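Local structure of dextranase (Pseudarthrobacter oxydans, 6NZS) at residues I414-N422 with A465-F476; V443-S454 with T485-L494. The protein catalyses the endohydrolysis of alpha-1,6-glucosidic linkages in dextran, as a glycoside hydrolase of family 49. One frame throughout, in Å; residues are numbered along the deposited sequence.

Contact 1: residues I414-N422 with A465-F476; sequences IQWGWTPRN and ADPNTTVKNMRF
Trp416 lays one face of its indole over the methyl end of Met474, whose CE stands 3.6 Å from the centroid of the five-membered ring, a CH-pi contact. The sulfur sits farther off above the same ring, which makes this a Met-aromatic pair; the bend of the methionine chain at its last torsion (chi3 -62°) turns CE toward the indole. Phe476 lies nearly parallel to the six-membered ring, planes at 19°, but slid so far along that they hardly overlap; its CZ comes to 4.0 Å from Trp416 CZ3. Ile414 adds CG2 to Phe476 CE2, and Val471 CG1 reaches Trp416 CD1. An alanine in place of Trp416 would probably leave Met474 CE without its aromatic surface and open a gap between Val471 and Phe476. Pro420 CB packs on Asp466 CB at 3.7 Å. Toward the surface the contact turns polar: Asn422 OD1 accepts from Thr470 N at 3.0 Å, while a water joins Asn422 ND2 to Asn468 O. Ser495 bonds Thr469 OG1 and Arg421 N. In this parallel beta-solenoid, strand 414-415 lies beside strand 450-452, and strand 469-482 runs between strands 423-435 and 495-507 on another face of the coil.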
loop_
_atom_site.group_PDB
_atom_site.type_symbol
_atom_site.label_atom_id
_atom_site.label_comp_id
_atom_site.label_asym_id
_atom_site.label_seq_id
_atom_site.Cartn_x
_atom_site.Cartn_y
_atom_site.Cartn_z
ATOM N N ILE A 414 8.791 5.138 -0.087
ATOM C CA ILE A 414 9.602 4.606 1.008
ATOM C C ILE A 414 10.012 5.755 1.927
ATOM O O ILE A 414 10.483 6.794 1.457
ATOM C CB ILE A 414 10.843 3.908 0.436
ATOM C CG1 ILE A 414 10.448 2.591 -0.235
ATOM C CG2 ILE A 414 11.895 3.690 1.523
ATOM C CD1 ILE A 414 11.397 2.152 -1.347
ATOM N N GLN A 415 9.859 5.565 3.246
ATOM C CA GLN A 415 10.150 6.596 4.244
ATOM C C GLN A 415 11.038 6.022 5.342
ATOM O O GLN A 415 10.730 4.962 5.888
ATOM C CB GLN A 415 8.836 7.047 4.887
ATOM C CG GLN A 415 8.986 8.110 5.981
ATOM C CD GLN A 415 9.511 9.408 5.425
ATOM O OE1 GLN A 415 10.663 9.775 5.643
ATOM N NE2 GLN A 415 8.666 10.108 4.668
ATOM N N TRP A 416 12.110 6.741 5.701
ATOM C CA TRP A 416 12.858 6.414 6.915
ATOM C C TRP A 416 13.166 7.635 7.772
ATOM O O TRP A 416 13.887 7.509 8.774
ATOM C CB TRP A 416 14.123 5.579 6.638
ATOM C CG TRP A 416 15.250 6.283 5.939
ATOM C CD1 TRP A 416 16.216 7.074 6.508
ATOM C CD2 TRP A 416 15.552 6.230 4.537
ATOM N NE1 TRP A 416 17.092 7.513 5.541
ATOM C CE2 TRP A 416 16.706 7.013 4.325
ATOM C CE3 TRP A 416 14.965 5.582 3.443
ATOM C CZ2 TRP A 416 17.282 7.172 3.063
ATOM C CZ3 TRP A 416 15.532 5.751 2.184
ATOM C CH2 TRP A 416 16.677 6.543 2.006
ATOM N N GLY A 417 12.619 8.802 7.433
ATOM C CA GLY A 417 12.852 10.019 8.189
ATOM C C GLY A 417 11.817 10.307 9.258
ATOM O O GLY A 417 11.353 9.387 9.947
ATOM N N TRP A 418 11.460 11.593 9.393
ATOM C CA TRP A 418 10.532 12.155 10.385
ATOM C C TRP A 418 11.143 12.351 11.772
ATOM O O TRP A 418 10.756 13.282 12.484
ATOM C CB TRP A 418 9.215 11.379 10.508
ATOM C CG TRP A 418 8.289 11.422 9.308
ATOM C CD1 TRP A 418 7.848 10.347 8.582
ATOM C CD2 TRP A 418 7.645 12.580 8.744
ATOM N NE1 TRP A 418 6.994 10.767 7.587
ATOM C CE2 TRP A 418 6.854 12.130 7.663
ATOM C CE3 TRP A 418 7.681 13.952 9.032
ATOM C CZ2 TRP A 418 6.091 12.996 6.881
ATOM C CZ3 TRP A 418 6.916 14.815 8.253
ATOM C CH2 TRP A 418 6.139 14.332 7.182
ATOM N N THR A 419 12.028 11.454 12.197
ATOM C CA THR A 419 12.754 11.593 13.456
ATOM C C THR A 419 14.133 10.988 13.257
ATOM O O THR A 419 14.330 10.178 12.343
ATOM C CB THR A 419 12.064 10.858 14.625
ATOM O OG1 THR A 419 12.187 9.435 14.468
ATOM C CG2 THR A 419 10.599 11.211 14.768
ATOM N N PRO A 420 15.105 11.334 14.104
ATOM C CA PRO A 420 16.344 10.549 14.130
ATOM C C PRO A 420 16.028 9.105 14.501
ATOM O O PRO A 420 15.121 8.835 15.292
ATOM C CB PRO A 420 17.177 11.233 15.226
ATOM C CG PRO A 420 16.621 12.615 15.316
ATOM C CD PRO A 420 15.157 12.478 15.032
ATOM N N ARG A 421 16.764 8.168 13.899
ATOM C CA ARG A 421 16.512 6.748 14.110
ATOM C C ARG A 421 17.829 5.989 14.160
ATOM O O ARG A 421 18.845 6.434 13.620
ATOM C CB ARG A 421 15.621 6.156 13.001
ATOM C CG ARG A 421 14.246 6.782 12.933
ATOM C CD ARG A 421 13.395 6.189 11.804
ATOM N NE ARG A 421 12.206 7.002 11.546
ATOM C CZ ARG A 421 11.098 6.970 12.280
ATOM N NH1 ARG A 421 11.006 6.155 13.332
ATOM N NH2 ARG A 421 10.076 7.754 11.968
ATOM N N ASN A 422 17.789 4.826 14.822
ATOM C CA ASN A 422 18.877 3.851 14.818
ATOM C C ASN A 422 18.391 2.636 14.035
ATOM O O ASN A 422 17.515 1.900 14.505
ATOM C CB ASN A 422 19.260 3.464 16.245
ATOM C CG ASN A 422 20.073 4.535 16.935
ATOM O OD1 ASN A 422 21.002 5.094 16.363
ATOM N ND2 ASN A 422 19.720 4.829 18.186
ATOM N N ALA A 465 18.142 17.228 13.952
ATOM C CA ALA A 465 18.875 15.981 13.778
ATOM C C ALA A 465 19.574 15.575 15.076
ATOM O O ALA A 465 19.680 16.353 16.029
ATOM C CB ALA A 465 19.900 16.119 12.654
ATOM N N ASP A 466 20.046 14.329 15.105
ATOM C CA ASP A 466 20.805 13.788 16.234
ATOM C C ASP A 466 22.022 13.039 15.707
ATOM O O ASP A 466 21.897 11.894 15.237
ATOM C CB ASP A 466 19.940 12.874 17.095
ATOM C CG ASP A 466 20.620 12.472 18.401
ATOM O OD1 ASP A 466 21.828 12.741 18.559
ATOM O OD2 ASP A 466 19.933 11.872 19.257
ATOM N N PRO A 467 23.214 13.638 15.780
ATOM C CA PRO A 467 24.425 12.945 15.311
ATOM C C PRO A 467 24.768 11.693 16.101
ATOM O O PRO A 467 25.640 10.932 15.663
ATOM C CB PRO A 467 25.526 14.006 15.462
ATOM C CG PRO A 467 24.798 15.313 15.557
ATOM C CD PRO A 467 23.497 15.008 16.234
ATOM N N ASN A 468 24.118 11.455 17.234
ATOM C CA ASN A 468 24.353 10.254 18.023
ATOM C C ASN A 468 23.422 9.112 17.648
ATOM O O ASN A 468 23.334 8.134 18.393
ATOM C CB ASN A 468 24.267 10.568 19.519
ATOM C CG ASN A 468 25.299 11.587 19.953
ATOM O OD1 ASN A 468 26.433 11.580 19.473
ATOM N ND2 ASN A 468 24.913 12.472 20.863
ATOM N N THR A 469 22.729 9.213 16.513
ATOM C CA THR A 469 21.941 8.123 15.960
ATOM C C THR A 469 22.469 7.811 14.564
ATOM O O THR A 469 23.077 8.666 13.914
ATOM C CB THR A 469 20.450 8.488 15.895
ATOM O OG1 THR A 469 20.269 9.630 15.047
ATOM C CG2 THR A 469 19.913 8.815 17.288
ATOM N N THR A 470 22.251 6.570 14.117
ATOM C CA THR A 470 22.785 6.116 12.838
ATOM C C THR A 470 21.761 5.268 12.097
ATOM O O THR A 470 21.219 4.310 12.658
ATOM C CB THR A 470 24.071 5.307 13.034
ATOM O OG1 THR A 470 25.016 6.098 13.761
ATOM C CG2 THR A 470 24.678 4.949 11.696
ATOM N N VAL A 471 21.519 5.623 10.837
ATOM C CA VAL A 471 20.765 4.812 9.886
ATOM C C VAL A 471 21.781 4.240 8.903
ATOM O O VAL A 471 22.467 5.001 8.206
ATOM C CB VAL A 471 19.711 5.666 9.163
ATOM C CG1 VAL A 471 19.075 4.891 8.015
ATOM C CG2 VAL A 471 18.666 6.148 10.157
ATOM N N LYS A 472 21.895 2.913 8.842
ATOM C CA LYS A 472 22.953 2.333 8.025
ATOM C C LYS A 472 22.551 0.989 7.431
ATOM O O LYS A 472 21.663 0.293 7.931
ATOM C CB LYS A 472 24.261 2.196 8.817
ATOM C CG LYS A 472 24.161 1.254 10.000
ATOM C CD LYS A 472 25.485 1.189 10.746
ATOM C CE LYS A 472 25.413 0.183 11.876
ATOM N NZ LYS A 472 26.654 0.223 12.696
ATOM N N ASN A 473 23.244 0.628 6.348
ATOM C CA ASN A 473 23.156 -0.708 5.770
ATOM C C ASN A 473 21.731 -1.030 5.328
ATOM O O ASN A 473 21.135 -2.027 5.730
ATOM C CB ASN A 473 23.711 -1.762 6.731
ATOM C CG ASN A 473 25.180 -1.550 7.030
ATOM O OD1 ASN A 473 25.960 -1.203 6.142
ATOM N ND2 ASN A 473 25.563 -1.745 8.288
ATOM N N MET A 474 21.187 -0.157 4.487
ATOM C CA MET A 474 19.865 -0.341 3.904
ATOM C C MET A 474 20.053 -0.496 2.408
ATOM O O MET A 474 20.669 0.364 1.767
ATOM C CB MET A 474 18.959 0.850 4.209
ATOM C CG MET A 474 18.882 1.187 5.682
ATOM S SD MET A 474 17.315 1.958 6.117
ATOM C CE MET A 474 17.400 3.438 5.135
ATOM N N ARG A 475 19.540 -1.591 1.862
ATOM C CA ARG A 475 19.674 -1.906 0.448
ATOM C C ARG A 475 18.295 -2.034 -0.180
ATOM O O ARG A 475 17.441 -2.777 0.316
ATOM C CB ARG A 475 20.457 -3.209 0.246
ATOM C CG ARG A 475 20.691 -3.571 -1.217
ATOM C CD ARG A 475 21.677 -4.730 -1.334
ATOM N NE ARG A 475 21.996 -5.064 -2.720
ATOM C CZ ARG A 475 23.102 -4.680 -3.352
ATOM N NH1 ARG A 475 24.008 -3.942 -2.721
ATOM N NH2 ARG A 475 23.307 -5.038 -4.617
ATOM N N PHE A 476 18.082 -1.301 -1.267
ATOM C CA PHE A 476 16.841 -1.339 -2.032
ATOM C C PHE A 476 17.233 -1.778 -3.434
ATOM O O PHE A 476 17.918 -1.033 -4.142
ATOM C CB PHE A 476 16.201 0.050 -2.080
ATOM C CG PHE A 476 15.934 0.643 -0.731
ATOM C CD1 PHE A 476 16.888 1.416 -0.095
ATOM C CD2 PHE A 476 14.725 0.427 -0.093
ATOM C CE1 PHE A 476 16.645 1.965 1.159
ATOM C CE2 PHE A 476 14.478 0.961 1.155
ATOM C CZ PHE A 476 15.429 1.729 1.787
HETATM O O HOH W 1 21.619 6.700 19.798
#

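Contact 2: residues V443-S454 with T485-L494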
loop_
_atom_site.group_PDB
_atom_site.type_symbol
_atom_site.label_atom_id
_atom_site.label_comp_id
_atom_site.label_asym_id
_atom_site.label_seq_id
_atom_site.Cartn_x
_atom_site.Cartn_y
_atom_site.Cartn_z
ATOM N N VAL A 443 8.781 22.253 -3.617
ATOM C CA VAL A 443 9.719 21.188 -3.249
ATOM C C VAL A 443 9.394 20.775 -1.814
ATOM O O VAL A 443 9.885 21.360 -0.848
ATOM C CB VAL A 443 11.174 21.620 -3.431
ATOM C CG1 VAL A 443 12.133 20.530 -2.961
ATOM C CG2 VAL A 443 11.450 21.989 -4.898
ATOM N N LYS A 444 8.561 19.747 -1.670
ATOM C CA LYS A 444 8.155 19.254 -0.358
ATOM C C LYS A 444 9.207 18.322 0.232
ATOM O O LYS A 444 9.971 17.672 -0.483
ATOM C CB LYS A 444 6.830 18.498 -0.457
ATOM C CG LYS A 444 5.682 19.322 -0.985
ATOM C CD LYS A 444 4.766 19.739 0.118
ATOM C CE LYS A 444 3.530 20.421 -0.419
ATOM N NZ LYS A 444 3.305 21.684 0.332
ATOM N N TYR A 445 9.236 18.260 1.562
ATOM C CA TYR A 445 10.232 17.439 2.247
ATOM C C TYR A 445 9.869 15.961 2.279
ATOM O O TYR A 445 10.764 15.128 2.469
ATOM C CB TYR A 445 10.430 17.894 3.700
ATOM C CG TYR A 445 10.874 19.328 3.881
ATOM C CD1 TYR A 445 12.222 19.667 3.859
ATOM C CD2 TYR A 445 9.944 20.335 4.101
ATOM C CE1 TYR A 445 12.631 20.988 4.045
ATOM C CE2 TYR A 445 10.338 21.655 4.280
ATOM C CZ TYR A 445 11.681 21.971 4.249
ATOM O OH TYR A 445 12.072 23.283 4.435
ATOM N N ASN A 446 8.593 15.618 2.117
ATOM C CA ASN A 446 8.106 14.248 2.287
ATOM C C ASN A 446 7.463 13.761 0.991
ATOM O O ASN A 446 6.247 13.592 0.910
ATOM C CB ASN A 446 7.132 14.132 3.489
ATOM C CG ASN A 446 5.866 14.964 3.316
ATOM O OD1 ASN A 446 5.909 16.093 2.825
ATOM N ND2 ASN A 446 4.732 14.401 3.721
ATOM N N THR A 447 8.287 13.520 -0.022
ATOM C CA THR A 447 7.797 13.023 -1.304
ATOM C C THR A 447 8.938 12.264 -1.971
ATOM O O THR A 447 9.978 12.025 -1.349
ATOM C CB THR A 447 7.178 14.167 -2.130
ATOM O OG1 THR A 447 6.536 13.645 -3.309
ATOM C CG2 THR A 447 8.239 15.172 -2.530
ATOM N N CYS A 448 8.722 11.885 -3.238
ATOM C CA CYS A 448 9.631 11.102 -4.078
ATOM C C CYS A 448 9.501 9.608 -3.819
ATOM O O CYS A 448 8.813 9.183 -2.887
ATOM C CB CYS A 448 11.104 11.516 -3.938
ATOM S SG CYS A 448 11.434 13.283 -4.071
ATOM N N ILE A 449 10.179 8.804 -4.637
ATOM C CA ILE A 449 10.142 7.357 -4.451
ATOM C C ILE A 449 10.780 6.965 -3.118
ATOM O O ILE A 449 10.228 6.152 -2.367
ATOM C CB ILE A 449 10.794 6.648 -5.651
ATOM C CG1 ILE A 449 10.099 7.048 -6.965
ATOM C CG2 ILE A 449 10.768 5.139 -5.447
ATOM C CD1 ILE A 449 8.624 6.647 -7.053
ATOM N N LEU A 450 11.951 7.528 -2.806
ATOM C CA LEU A 450 12.658 7.265 -1.552
ATOM C C LEU A 450 12.841 8.566 -0.773
ATOM O O LEU A 450 13.143 9.612 -1.354
ATOM C CB LEU A 450 14.021 6.611 -1.822
ATOM C CG LEU A 450 13.965 5.278 -2.566
ATOM C CD1 LEU A 450 14.477 5.423 -3.993
ATOM C CD2 LEU A 450 14.755 4.217 -1.801
ATOM N N ASN A 451 12.688 8.500 0.553
ATOM C CA ASN A 451 12.610 9.730 1.333
ATOM C C ASN A 451 13.049 9.499 2.771
ATOM O O ASN A 451 12.676 8.503 3.391
ATOM C CB ASN A 451 11.157 10.224 1.296
ATOM C CG ASN A 451 10.927 11.563 1.984
ATOM O OD1 ASN A 451 9.918 11.715 2.670
ATOM N ND2 ASN A 451 11.810 12.541 1.775
ATOM N N SER A 452 13.842 10.438 3.278
ATOM C CA SER A 452 13.963 10.716 4.708
ATOM C C SER A 452 13.400 12.119 4.899
ATOM O O SER A 452 14.086 13.115 4.643
ATOM C CB SER A 452 15.409 10.646 5.179
ATOM O OG SER A 452 15.513 11.185 6.501
ATOM N N SER A 453 12.141 12.200 5.314
ATOM C CA SER A 453 11.527 13.497 5.546
ATOM C C SER A 453 12.212 14.210 6.709
ATOM O O SER A 453 12.792 13.581 7.605
ATOM C CB SER A 453 10.040 13.332 5.861
ATOM O OG SER A 453 9.413 14.599 6.045
ATOM N N SER A 454 12.131 15.539 6.689
ATOM C CA SER A 454 12.539 16.353 7.827
ATOM C C SER A 454 11.627 16.066 9.026
ATOM O O SER A 454 10.669 15.299 8.942
ATOM C CB SER A 454 12.516 17.822 7.419
ATOM O OG SER A 454 11.234 18.175 6.930
ATOM N N THR A 485 6.650 10.047 -12.830
ATOM C CA THR A 485 6.682 10.385 -11.407
ATOM C C THR A 485 7.350 11.741 -11.234
ATOM O O THR A 485 7.787 12.374 -12.204
ATOM C CB THR A 485 7.327 9.293 -10.539
ATOM O OG1 THR A 485 6.985 9.520 -9.168
ATOM C CG2 THR A 485 8.851 9.287 -10.674
ATOM N N ASN A 486 7.422 12.190 -9.977
ATOM C CA ASN A 486 7.911 13.536 -9.688
ATOM C C ASN A 486 9.392 13.600 -9.335
ATOM O O ASN A 486 10.087 14.504 -9.815
ATOM C CB ASN A 486 7.047 14.254 -8.633
ATOM C CG ASN A 486 7.131 13.633 -7.253
ATOM O OD1 ASN A 486 7.358 12.426 -7.098
ATOM N ND2 ASN A 486 6.911 14.458 -6.229
ATOM N N CYS A 487 9.908 12.684 -8.513
ATOM C CA CYS A 487 11.305 12.781 -8.092
ATOM C C CYS A 487 11.769 11.438 -7.544
ATOM O O CYS A 487 10.970 10.633 -7.069
ATOM C CB CYS A 487 11.526 13.907 -7.067
ATOM S SG CYS A 487 10.375 13.941 -5.679
ATOM N N ALA A 488 13.087 11.218 -7.606
ATOM C CA ALA A 488 13.659 9.935 -7.204
ATOM C C ALA A 488 13.865 9.826 -5.694
ATOM O O ALA A 488 13.377 8.882 -5.067
ATOM C CB ALA A 488 14.980 9.685 -7.938
ATOM N N ILE A 489 14.609 10.756 -5.098
ATOM C CA ILE A 489 15.051 10.578 -3.714
ATOM C C ILE A 489 15.299 11.925 -3.047
ATOM O O ILE A 489 15.984 12.789 -3.601
ATOM C CB ILE A 489 16.285 9.654 -3.637
ATOM C CG1 ILE A 489 16.704 9.436 -2.187
ATOM C CG2 ILE A 489 17.443 10.207 -4.461
ATOM C CD1 ILE A 489 17.618 8.214 -2.006
ATOM N N ARG A 490 14.764 12.094 -1.838
ATOM C CA ARG A 490 15.076 13.261 -1.019
ATOM C C ARG A 490 15.427 12.777 0.374
ATOM O O ARG A 490 14.572 12.235 1.078
ATOM C CB ARG A 490 13.931 14.275 -0.983
ATOM C CG ARG A 490 13.880 15.133 -2.236
ATOM C CD ARG A 490 12.675 16.058 -2.293
ATOM N NE ARG A 490 12.548 16.541 -3.663
ATOM C CZ ARG A 490 11.485 17.160 -4.163
ATOM N NH1 ARG A 490 10.435 17.423 -3.402
ATOM N NH2 ARG A 490 11.479 17.508 -5.445
ATOM N N VAL A 491 16.678 12.977 0.770
ATOM C CA VAL A 491 17.152 12.580 2.088
ATOM C C VAL A 491 17.494 13.842 2.863
ATOM O O VAL A 491 18.501 14.497 2.577
ATOM C CB VAL A 491 18.363 11.645 1.981
ATOM C CG1 VAL A 491 18.928 11.331 3.370
ATOM C CG2 VAL A 491 17.974 10.352 1.259
ATOM N N TYR A 492 16.655 14.186 3.835
ATOM C CA TYR A 492 16.988 15.191 4.843
ATOM C C TYR A 492 17.466 14.398 6.052
ATOM O O TYR A 492 16.658 13.867 6.817
ATOM C CB TYR A 492 15.787 16.094 5.123
ATOM C CG TYR A 492 15.267 16.661 3.822
ATOM C CD1 TYR A 492 15.918 17.713 3.188
ATOM C CD2 TYR A 492 14.175 16.084 3.185
ATOM C CE1 TYR A 492 15.469 18.198 1.964
ATOM C CE2 TYR A 492 13.723 16.551 1.981
ATOM C CZ TYR A 492 14.363 17.612 1.379
ATOM O OH TYR A 492 13.911 18.070 0.160
ATOM N N ALA A 493 18.788 14.262 6.177
ATOM C CA ALA A 493 19.359 13.315 7.131
ATOM C C ALA A 493 19.216 13.834 8.553
ATOM O O ALA A 493 19.787 14.872 8.903
ATOM C CB ALA A 493 20.827 13.054 6.808
ATOM N N LEU A 494 18.461 13.104 9.367
ATOM C CA LEU A 494 18.283 13.416 10.776
ATOM C C LEU A 494 19.185 12.575 11.663
ATOM O O LEU A 494 19.167 12.745 12.888
ATOM C CB LEU A 494 16.818 13.235 11.181
ATOM C CG LEU A 494 15.810 14.100 10.414
ATOM C CD1 LEU A 494 14.386 13.700 10.776
ATOM C CD2 LEU A 494 16.051 15.580 10.696
HETATM O O HOH W 2 7.992 18.314 -4.468
HETATM O O HOH W 3 17.284 10.531 8.493
#
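Cys448 and Cys487 join two successive coils of the parallel beta-helix by a disulfide, SG to SG 2.0 Å, just ahead of the point where strands 450-452 and 489-493 pair in parallel. The ladder runs from Leu450 N to Ala488 O through Arg490 N to Leu450 O and on to Tyr492 N with Ser452 O. Arg490 O takes two donors, Ser452 N and Asn451 ND2; the same amide nitrogen also gives to Tyr445 O, so it ties its own preceding loop to the neighbouring strand. On the opposite side of the sheet, Leu450 CB meets Ile489 CG1 at 3.9 Å in the apolar interior, near Phe476 and Leu505.

The tightest packing surrounds Arg490. Its extended chain carries the guanidinium between Val443 CG1, 3.5 Å above one face, and the disulfide sulfurs over the other. NH1 gives a bond of 3.0 Å to a lone pair of Lys444 O, whereas NE and NH2 are taken by Val519 O and Ser517 O, so three backbone carbonyls probably limit its rotation. Beside it, Asn486 ND2 reaches Thr447 OG1 at 3.1 Å.

The outer side is looser. Val443 is exposed, and a water at the guanidinium edge links Arg490 NH1 to Lys444 N. Tyr445, partly exposed, turns its edge to the face of Tyr492 in a T-shaped pair, planes at 71°; CG of Tyr445 lies anti to its carbonyl carbon (chi1 -59°), which brings CD1 over the centre of the buried ring. Tyr492 OH itself bonds His521. Buried at the C-terminal end of the pairing, Ser452 OG gives to Tyr492 O from above the carbonyl plane, at 2.9 Å, and accepts from a water that is itself bonded to Leu494 N.

Contacts 1 and 2 meet through the sheet in which strands 414-415, 450-452 and 489-493 are consecutive neighbours. Contact 2 is a buried pairing of adjacent coils, with ladder bonds in the sheet and a disulfide and a buried arginine tying the loops beside it. Contact 1 is only partly buried: it links the first of these strands and the turn after it to a strand on another face, by aromatic, sulfur and aliphatic side chains inside and by asparagine and water near the surface. Gln415 bridges them, probably by hydrogen bonds from NE2 to Asn451 OD1 and from Ser453 N to OE1. Leu450 of contact 2 also packs on Phe476 of contact 1, so both share the apolar interior of the solenoid.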